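DNA annealing helicase and endonuclease ZRANB3 (Homo sapiens, PDB 5MKW) uses its annealing helicase and DNA endonuclease activities to facilitate restart of stalled or collapsed replication forks and limit inappropriate recombination, the chain here being its HNH nuclease domain. Local coordinates at residues 23-28 with 48-53; 28-33 with 69-74; 52-57 with 95-100. One frame throughout, in Å; residues are numbered along the deposited sequence. Where two conformers were deposited one is given.

Overall arrangement
The three contacts lie within about 11 Å of one another, centre to centre, in the compact part of this HNH domain. Interactions 1 and 2 both draw on helix 27-36 and share Q28, while interactions 1 and 3 share S52 and K53 and both reach the zinc ion. Along the chain, the loop with C23 and helix 27-36 come first, then the turn at 48-53 and the start of helix 56-64, then strand 72-76, and finally strand 92-96 running into helix 97-118. Interactions 2 and 3 meet in the two-stranded antiparallel sheet. Together the three contacts pack helix 27-36 and the 48-55 turn against the sheet and the start of helix 97-118.

Interaction 1 (23-28 with 48-53); sequences CNVNAQ and ATWTSK. With ZN (zinc ion), chain C.
The zinc site of this HNH domain is built partly from the loop leading into helix 27-36, and just past its ligand C23 that loop packs on W50, in the short 3-10 turn between helices 39-47 and 56-64. C23 SG binds the zinc ion at 2.3 Å, the other three thiolates coming from C20, C96 and C99. V25 carries most of the contact. Both its methyls lie over one face of the pyrrole part of the indole: CG1 comes to 3.7 Å from W50 CD1, and CG2 stands over the five-membered ring in a CH-pi contact, 4.0 Å from its centroid. T51 CG2 lies against the opposite face, toward its rim. At the benzo end, A27 CB approaches W50 CZ2 obliquely, at 3.9 Å. With CG held between the backbone N and carbonyl carbon (chi1 60°), W50 projects its ring toward the 23-26 loop. The indole N-H is met in the ring plane by a water, with W50 NE1 2.9 Å from its oxygen, and this water donates in turn to N26 O. The contact across the segments is thus apolar over the ring face, while its one indole N-H is satisfied through a water bridge to the loop backbone.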
loop_
_atom_site.group_PDB
_atom_site.type_symbol
_atom_site.label_atom_id
_atom_site.label_comp_id
_atom_site.label_asym_id
_atom_site.label_seq_id
_atom_site.Cartn_x
_atom_site.Cartn_y
_atom_site.Cartn_z
ATOM N N CYS A 23 -6.032 -8.886 -1.439
ATOM C CA CYS A 23 -7.410 -8.668 -1.825
ATOM C C CYS A 23 -7.641 -8.664 -3.334
ATOM O O CYS A 23 -8.781 -8.644 -3.763
ATOM C CB CYS A 23 -7.929 -7.353 -1.217
ATOM S SG CYS A 23 -7.328 -5.880 -2.058
ATOM N N ASN A 24 -6.563 -8.691 -4.101
ATOM C CA ASN A 24 -6.536 -8.867 -5.552
ATOM C C ASN A 24 -7.127 -7.714 -6.359
ATOM O O ASN A 24 -7.327 -7.827 -7.560
ATOM C CB ASN A 24 -7.021 -10.260 -5.964
ATOM C CG ASN A 24 -6.203 -11.353 -5.293
ATOM O OD1 ASN A 24 -4.950 -11.366 -5.351
ATOM N ND2 ASN A 24 -6.887 -12.170 -4.495
ATOM N N VAL A 25 -7.193 -6.549 -5.751
ATOM C CA VAL A 25 -7.475 -5.386 -6.553
ATOM C C VAL A 25 -6.321 -5.064 -7.473
ATOM O O VAL A 25 -5.139 -5.312 -7.151
ATOM C CB VAL A 25 -7.889 -4.150 -5.724
ATOM C CG1 VAL A 25 -9.147 -4.463 -4.941
ATOM C CG2 VAL A 25 -6.750 -3.654 -4.840
ATOM N N ASN A 26 -6.646 -4.540 -8.644
ATOM C CA ASN A 26 -5.586 -4.105 -9.552
ATOM C C ASN A 26 -5.289 -2.627 -9.326
ATOM O O ASN A 26 -5.950 -1.741 -9.886
ATOM C CB ASN A 26 -5.924 -4.365 -11.031
ATOM C CG ASN A 26 -4.726 -4.095 -11.921
ATOM O OD1 ASN A 26 -3.844 -3.279 -11.618
ATOM N ND2 ASN A 26 -4.636 -4.844 -12.970
ATOM N N ALA A 27 -4.377 -2.385 -8.397
ATOM C CA ALA A 27 -4.175 -1.056 -7.881
ATOM C C ALA A 27 -3.496 -0.189 -8.930
ATOM O O ALA A 27 -3.779 1.012 -9.032
ATOM C CB ALA A 27 -3.366 -1.117 -6.607
ATOM N N GLN A 28 -2.653 -0.795 -9.753
ATOM C CA GLN A 28 -2.018 -0.054 -10.823
ATOM C C GLN A 28 -2.995 0.442 -11.892
ATOM O O GLN A 28 -2.839 1.534 -12.423
ATOM C CB GLN A 28 -0.909 -0.852 -11.469
ATOM C CG GLN A 28 -0.207 -0.159 -12.655
ATOM C CD GLN A 28 0.739 0.947 -12.190
ATOM O OE1 GLN A 28 1.018 1.119 -10.967
ATOM N NE2 GLN A 28 1.239 1.701 -13.133
ATOM N N ALA A 48 -15.992 5.686 -5.132
ATOM C CA ALA A 48 -16.803 4.616 -5.700
ATOM C C ALA A 48 -16.148 3.259 -5.590
ATOM O O ALA A 48 -16.767 2.284 -5.975
ATOM C CB ALA A 48 -17.106 4.897 -7.162
ATOM N N THR A 49 -14.927 3.175 -5.058
ATOM C CA THR A 49 -14.229 1.894 -5.010
ATOM C C THR A 49 -13.408 1.741 -3.730
ATOM O O THR A 49 -13.610 2.486 -2.786
ATOM C CB THR A 49 -13.447 1.662 -6.330
ATOM O OG1 THR A 49 -13.091 0.304 -6.414
ATOM C CG2 THR A 49 -12.245 2.524 -6.458
ATOM N N TRP A 50 -12.552 0.731 -3.677
ATOM C CA TRP A 50 -11.808 0.320 -2.459
ATOM C C TRP A 50 -10.978 1.430 -1.856
ATOM O O TRP A 50 -10.729 1.436 -0.653
ATOM C CB TRP A 50 -10.881 -0.877 -2.779
ATOM C CG TRP A 50 -9.835 -0.580 -3.865
ATOM C CD1 TRP A 50 -9.924 -0.874 -5.191
ATOM C CD2 TRP A 50 -8.538 -0.042 -3.671
ATOM N NE1 TRP A 50 -8.759 -0.516 -5.846
ATOM C CE2 TRP A 50 -7.906 0.019 -4.924
ATOM C CE3 TRP A 50 -7.817 0.336 -2.551
ATOM C CZ2 TRP A 50 -6.599 0.453 -5.073
ATOM C CZ3 TRP A 50 -6.573 0.895 -2.722
ATOM C CH2 TRP A 50 -5.952 0.899 -3.962
ATOM N N THR A 51 -10.561 2.389 -2.673
ATOM C CA THR A 51 -9.853 3.597 -2.165
ATOM C C THR A 51 -10.693 4.473 -1.164
ATOM O O THR A 51 -10.148 5.265 -0.378
ATOM C CB THR A 51 -9.437 4.493 -3.359
ATOM O OG1 THR A 51 -10.513 4.538 -4.316
ATOM C CG2 THR A 51 -8.200 3.948 -4.032
ATOM N N SER A 52 -12.004 4.282 -1.163
ATOM C CA SER A 52 -12.869 5.050 -0.261
ATOM C C SER A 52 -12.506 4.855 1.201
ATOM O O SER A 52 -12.841 5.696 2.056
ATOM C CB SER A 52 -14.325 4.650 -0.449
ATOM O OG SER A 52 -14.551 3.330 0.033
ATOM N N LYS A 53 -11.769 3.791 1.483
ATOM C CA LYS A 53 -11.348 3.499 2.835
ATOM C C LYS A 53 -10.027 4.138 3.248
ATOM O O LYS A 53 -9.629 4.017 4.379
ATOM C CB LYS A 53 -11.258 1.998 3.028
ATOM C CG LYS A 53 -12.617 1.335 3.052
ATOM C CD LYS A 53 -12.454 -0.160 3.318
ATOM C CE LYS A 53 -13.781 -0.819 3.675
ATOM N NZ LYS A 53 -13.549 -2.024 4.518
HETATM ZN ZN ZN C . -5.490 -5.093 -0.907
HETATM O O HOH W 1 -8.932 -1.277 -8.640
#

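Interaction 2 (28-33 with 69-74); sequences QELFLR and GHFWQV
F71 lays one ring face over the backbone of helix 27-36 at F31, whose CA stands almost exactly on the ring normal, 3.7 Å from the F71 centroid. Beside it, F31 CB touches F71 CD1, also at 3.7 Å. The F31 ring, with CG anti to its own backbone N (chi1 165°), turns its edge toward the same face in an offset edge-to-face pair, centroids 5.7 Å apart and planes at 63°. L30 meets the rim: its CD2 lies in the plane of the F71 ring, 3.9 Å from CE2. M62 of helix 56-64 and P66 also touch the F71 side chain. Cutting F71 back to an alanine is likely to open a gap between helix 27-36 and the residues just ahead of strand 72-76, with the F31 edge and L30 methyl losing their aromatic partner. One turn back along the helix, Q28 bends at its second torsion to bring OE1 to W72 NE1 at 2.9 Å. The bond is nearly straight (165° at the hydrogen) and lies close to the indole plane. R9 makes a cation-pi contact with W72. A mostly apolar join between helix 27-36 and the chain entering strand 72-76 therefore includes one directional hydrogen bond, which satisfies the buried indole N-H and probably restrains the turn of its ring.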
loop_
_atom_site.group_PDB
_atom_site.type_symbol
_atom_site.label_atom_id
_atom_site.label_comp_id
_atom_site.label_asym_id
_atom_site.label_seq_id
_atom_site.Cartn_x
_atom_site.Cartn_y
_atom_site.Cartn_z
ATOM N N GLN A 28 -2.653 -0.795 -9.753
ATOM C CA GLN A 28 -2.018 -0.054 -10.823
ATOM C C GLN A 28 -2.995 0.442 -11.892
ATOM O O GLN A 28 -2.839 1.534 -12.423
ATOM C CB GLN A 28 -0.909 -0.852 -11.469
ATOM C CG GLN A 28 -0.207 -0.159 -12.655
ATOM C CD GLN A 28 0.739 0.947 -12.190
ATOM O OE1 GLN A 28 1.018 1.119 -10.967
ATOM N NE2 GLN A 28 1.239 1.701 -13.133
ATOM N N GLU A 29 -3.973 -0.377 -12.227
ATOM C CA GLU A 29 -4.988 0.007 -13.211
ATOM C C GLU A 29 -5.815 1.193 -12.707
ATOM O O GLU A 29 -6.089 2.124 -13.460
ATOM C CB GLU A 29 -5.914 -1.175 -13.453
ATOM C CG GLU A 29 -7.257 -0.827 -14.093
ATOM C CD GLU A 29 -8.124 -2.076 -14.342
ATOM O OE1 GLU A 29 -8.692 -2.641 -13.358
ATOM O OE2 GLU A 29 -8.208 -2.513 -15.519
ATOM N N LEU A 30 -6.162 1.182 -11.417
ATOM C CA LEU A 30 -6.838 2.361 -10.827
ATOM C C LEU A 30 -5.951 3.644 -10.843
ATOM O O LEU A 30 -6.428 4.750 -11.143
ATOM C CB LEU A 30 -7.299 2.062 -9.399
ATOM C CG LEU A 30 -8.236 3.153 -8.802
ATOM C CD1 LEU A 30 -9.551 3.231 -9.618
ATOM C CD2 LEU A 30 -8.498 2.867 -7.327
ATOM N N PHE A 31 -4.692 3.505 -10.484
ATOM C CA PHE A 31 -3.720 4.618 -10.579
ATOM C C PHE A 31 -3.769 5.255 -11.975
ATOM O O PHE A 31 -3.860 6.474 -12.109
ATOM C CB PHE A 31 -2.265 4.136 -10.299
ATOM C CG PHE A 31 -1.222 5.132 -10.741
ATOM C CD1 PHE A 31 -1.162 6.413 -10.153
ATOM C CD2 PHE A 31 -0.414 4.883 -11.844
ATOM C CE1 PHE A 31 -0.325 7.407 -10.657
ATOM C CE2 PHE A 31 0.429 5.866 -12.343
ATOM C CZ PHE A 31 0.467 7.139 -11.743
ATOM N N LEU A 32 -3.677 4.427 -13.014
ATOM C CA LEU A 32 -3.595 4.979 -14.376
ATOM C C LEU A 32 -4.886 5.695 -14.737
ATOM O O LEU A 32 -4.853 6.726 -15.384
ATOM C CB LEU A 32 -3.319 3.897 -15.410
ATOM C CG LEU A 32 -1.991 3.189 -15.280
ATOM C CD1 LEU A 32 -1.998 1.913 -16.107
ATOM C CD2 LEU A 32 -0.884 4.130 -15.727
ATOM N N ARG A 33 -6.014 5.115 -14.343
ATOM C CA ARG A 33 -7.315 5.722 -14.599
ATOM C C ARG A 33 -7.443 7.090 -13.900
ATOM O O ARG A 33 -7.850 8.097 -14.525
ATOM C CB ARG A 33 -8.416 4.754 -14.175
ATOM C CG ARG A 33 -9.828 5.338 -14.213
ATOM C CD ARG A 33 -10.556 5.163 -15.538
ATOM N NE ARG A 33 -11.962 5.536 -15.385
ATOM C CZ ARG A 33 -12.483 6.695 -15.766
ATOM N NH1 ARG A 33 -11.741 7.605 -16.369
ATOM N NH2 ARG A 33 -13.765 6.924 -15.563
ATOM N N GLY A 69 2.559 5.239 -5.556
ATOM C CA GLY A 69 2.601 4.948 -4.140
ATOM C C GLY A 69 1.345 5.236 -3.325
ATOM O O GLY A 69 1.201 4.714 -2.233
ATOM N N HIS A 70 0.412 6.016 -3.860
ATOM C CA HIS A 70 -0.885 6.171 -3.223
ATOM C C HIS A 70 -1.758 4.960 -3.355
ATOM O O HIS A 70 -2.744 4.821 -2.613
ATOM C CB HIS A 70 -1.662 7.367 -3.798
ATOM C CG HIS A 70 -1.077 8.687 -3.466
ATOM N ND1 HIS A 70 -1.027 9.712 -4.380
ATOM C CD2 HIS A 70 -0.578 9.183 -2.299
ATOM C CE1 HIS A 70 -0.534 10.789 -3.794
ATOM N NE2 HIS A 70 -0.286 10.502 -2.527
ATOM N N PHE A 71 -1.475 4.136 -4.351
ATOM C CA PHE A 71 -2.337 3.010 -4.711
ATOM C C PHE A 71 -1.783 1.643 -4.245
ATOM O O PHE A 71 -2.560 0.760 -3.855
ATOM C CB PHE A 71 -2.561 3.033 -6.231
ATOM C CG PHE A 71 -3.355 4.219 -6.699
ATOM C CD1 PHE A 71 -2.744 5.456 -6.861
ATOM C CD2 PHE A 71 -4.726 4.150 -6.761
ATOM C CE1 PHE A 71 -3.493 6.582 -7.214
ATOM C CE2 PHE A 71 -5.474 5.255 -7.090
ATOM C CZ PHE A 71 -4.854 6.484 -7.342
ATOM N N TRP A 72 -0.473 1.427 -4.379
ATOM C CA TRP A 72 0.147 0.168 -3.928
ATOM C C TRP A 72 1.547 0.398 -3.361
ATOM O O TRP A 72 2.216 1.376 -3.693
ATOM C CB TRP A 72 0.180 -0.929 -5.033
ATOM C CG TRP A 72 0.959 -0.623 -6.231
ATOM C CD1 TRP A 72 0.521 0.023 -7.346
ATOM C CD2 TRP A 72 2.329 -0.966 -6.483
ATOM N NE1 TRP A 72 1.532 0.136 -8.274
ATOM C CE2 TRP A 72 2.647 -0.487 -7.780
ATOM C CE3 TRP A 72 3.297 -1.665 -5.766
ATOM C CZ2 TRP A 72 3.897 -0.660 -8.365
ATOM C CZ3 TRP A 72 4.588 -1.804 -6.340
ATOM C CH2 TRP A 72 4.846 -1.335 -7.652
ATOM N N GLN A 73 1.959 -0.539 -2.511
ATOM C CA GLN A 73 3.224 -0.533 -1.792
ATOM C C GLN A 73 3.770 -1.972 -1.803
ATOM O O GLN A 73 2.979 -2.916 -1.798
ATOM C CB GLN A 73 2.979 -0.150 -0.321
ATOM C CG GLN A 73 2.596 1.296 -0.086
ATOM C CD GLN A 73 3.770 2.223 -0.375
ATOM O OE1 GLN A 73 4.918 1.868 -0.079
ATOM N NE2 GLN A 73 3.530 3.288 -1.136
ATOM N N VAL A 74 5.105 -2.121 -1.782
ATOM C CA VAL A 74 5.745 -3.404 -1.496
ATOM C C VAL A 74 5.840 -3.620 0.005
ATOM O O VAL A 74 6.188 -2.690 0.751
ATOM C CB VAL A 74 7.165 -3.437 -2.088
ATOM C CG1 VAL A 74 7.888 -4.719 -1.716
ATOM C CG2 VAL A 74 7.079 -3.297 -3.592
#

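Interaction 3 (52-57 with 95-100); sequences SKLPLE and LCTVCH. With ZN (zinc ion), chain C.
L54 sets a methyl beside a hydroxyl oxygen that is already engaged in another direction: its CD2 lies 3.6 Å from T97 OG1, while that hydroxyl is hydrogen-bonded to H70 O. With OG1 between the backbone N and carbonyl carbon of T97 (chi1 41°), the oxygen can meet both the leucine and the H70 carbonyl, and the two side chains cross at about a right angle. The same methyl of L54 also reaches V98 CG2, at 3.8 Å, so the leucine end sits against two successive residues of the helix. K53 contributes through the root of its side chain, where CB comes to 4.1 Å from V98 CG2, and its extended chain then leads the ammonium away. The part of the fold gripped here is the junction of strand 92-96 and helix 97-118 in the HNH motif, where the second CxxC pair of a four-cysteine zinc site is formed. C96, at the N-cap, binds the zinc ion through SG at 2.4 Å and also accepts from C99 N in a nearly straight capping bond (171°). C99 SG completes the pair at 2.3 Å from the metal, and C20 and C23 supply the other two thiolates. The hydrogen bond from C99 N probably eases some of the negative charge on the C96 thiolate. L59 and M62 of helix 56-64 also pack against the L54 side chain.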
loop_
_atom_site.group_PDB
_atom_site.type_symbol
_atom_site.label_atom_id
_atom_site.label_comp_id
_atom_site.label_asym_id
_atom_site.label_seq_id
_atom_site.Cartn_x
_atom_site.Cartn_y
_atom_site.Cartn_z
ATOM N N SER A 52 -12.004 4.282 -1.163
ATOM C CA SER A 52 -12.869 5.050 -0.261
ATOM C C SER A 52 -12.506 4.855 1.201
ATOM O O SER A 52 -12.841 5.696 2.056
ATOM C CB SER A 52 -14.325 4.650 -0.449
ATOM O OG SER A 52 -14.551 3.330 0.033
ATOM N N LYS A 53 -11.769 3.791 1.483
ATOM C CA LYS A 53 -11.348 3.499 2.835
ATOM C C LYS A 53 -10.027 4.138 3.248
ATOM O O LYS A 53 -9.629 4.017 4.379
ATOM C CB LYS A 53 -11.258 1.998 3.028
ATOM C CG LYS A 53 -12.617 1.335 3.052
ATOM C CD LYS A 53 -12.454 -0.160 3.318
ATOM C CE LYS A 53 -13.781 -0.819 3.675
ATOM N NZ LYS A 53 -13.549 -2.024 4.518
ATOM N N LEU A 54 -9.376 4.859 2.355
ATOM C CA LEU A 54 -8.122 5.531 2.688
ATOM C C LEU A 54 -8.397 6.785 3.514
ATOM O O LEU A 54 -9.482 7.328 3.431
ATOM C CB LEU A 54 -7.398 5.917 1.417
ATOM C CG LEU A 54 -6.836 4.721 0.625
ATOM C CD1 LEU A 54 -6.525 5.114 -0.791
ATOM C CD2 LEU A 54 -5.610 4.141 1.343
ATOM N N PRO A 55 -7.390 7.286 4.254
ATOM C CA PRO A 55 -7.547 8.577 4.941
ATOM C C PRO A 55 -7.866 9.741 4.017
ATOM O O PRO A 55 -7.358 9.813 2.888
ATOM C CB PRO A 55 -6.165 8.805 5.618
ATOM C CG PRO A 55 -5.474 7.492 5.616
ATOM C CD PRO A 55 -6.032 6.745 4.406
ATOM N N LEU A 56 -8.742 10.625 4.492
ATOM C CA LEU A 56 -9.125 11.830 3.798
ATOM C C LEU A 56 -7.917 12.618 3.324
ATOM O O LEU A 56 -7.918 13.154 2.242
ATOM C CB LEU A 56 -9.990 12.695 4.698
ATOM C CG LEU A 56 -10.368 14.054 4.138
ATOM C CD1 LEU A 56 -11.156 13.930 2.835
ATOM C CD2 LEU A 56 -11.205 14.818 5.150
ATOM N N GLU A 57 -6.885 12.674 4.148
ATOM C CA GLU A 57 -5.670 13.392 3.805
ATOM C C GLU A 57 -5.054 12.804 2.512
ATOM O O GLU A 57 -4.644 13.511 1.593
ATOM C CB GLU A 57 -4.686 13.246 4.991
ATOM C CG GLU A 57 -3.288 13.820 4.768
ATOM C CD GLU A 57 -3.297 15.356 4.694
ATOM O OE1 GLU A 57 -4.177 15.992 5.330
ATOM O OE2 GLU A 57 -2.413 15.939 4.017
ATOM N N LEU A 95 0.955 -4.923 -2.012
ATOM C CA LEU A 95 -0.287 -4.661 -1.283
ATOM C C LEU A 95 -0.890 -3.369 -1.812
ATOM O O LEU A 95 -0.169 -2.371 -2.011
ATOM C CB LEU A 95 -0.018 -4.479 0.228
ATOM C CG LEU A 95 0.561 -5.624 1.060
ATOM C CD1 LEU A 95 0.648 -5.224 2.527
ATOM C CD2 LEU A 95 -0.261 -6.890 0.924
ATOM N N CYS A 96 -2.212 -3.324 -1.965
ATOM C CA CYS A 96 -2.864 -2.060 -2.153
ATOM C C CYS A 96 -2.676 -1.225 -0.861
ATOM O O CYS A 96 -2.314 -1.740 0.225
ATOM C CB CYS A 96 -4.368 -2.253 -2.464
ATOM S SG CYS A 96 -5.369 -2.746 -1.062
ATOM N N THR A 97 -2.916 0.074 -0.968
ATOM C CA THR A 97 -2.651 0.948 0.169
ATOM C C THR A 97 -3.622 0.766 1.331
ATOM O O THR A 97 -3.266 1.025 2.448
ATOM C CB THR A 97 -2.538 2.409 -0.269
ATOM O OG1 THR A 97 -3.543 2.698 -1.256
ATOM C CG2 THR A 97 -1.123 2.628 -0.863
ATOM N N VAL A 98 -4.815 0.253 1.076
ATOM C CA VAL A 98 -5.767 -0.033 2.126
ATOM C C VAL A 98 -5.291 -1.262 2.931
ATOM O O VAL A 98 -5.211 -1.233 4.147
ATOM C CB VAL A 98 -7.187 -0.243 1.559
ATOM C CG1 VAL A 98 -8.115 -0.869 2.597
ATOM C CG2 VAL A 98 -7.770 1.084 1.065
ATOM N N CYS A 99 -4.892 -2.307 2.245
ATOM C CA CYS A 99 -4.280 -3.441 2.958
ATOM C C CYS A 99 -2.969 -3.073 3.677
ATOM O O CYS A 99 -2.651 -3.591 4.744
ATOM C CB CYS A 99 -4.018 -4.588 1.992
ATOM S SG CYS A 99 -5.544 -5.382 1.373
ATOM N N HIS A 100 -2.166 -2.248 3.044
ATOM C CA HIS A 100 -0.916 -1.852 3.633
ATOM C C HIS A 100 -1.163 -1.072 4.945
ATOM O O HIS A 100 -0.457 -1.260 5.922
ATOM C CB HIS A 100 -0.126 -1.009 2.684
ATOM C CG HIS A 100 1.191 -0.601 3.224
ATOM N ND1 HIS A 100 1.553 0.721 3.380
ATOM C CD2 HIS A 100 2.280 -1.334 3.544
ATOM C CE1 HIS A 100 2.817 0.778 3.739
ATOM N NE2 HIS A 100 3.236 -0.452 3.973
HETATM ZN ZN ZN C . -5.490 -5.093 -0.907
#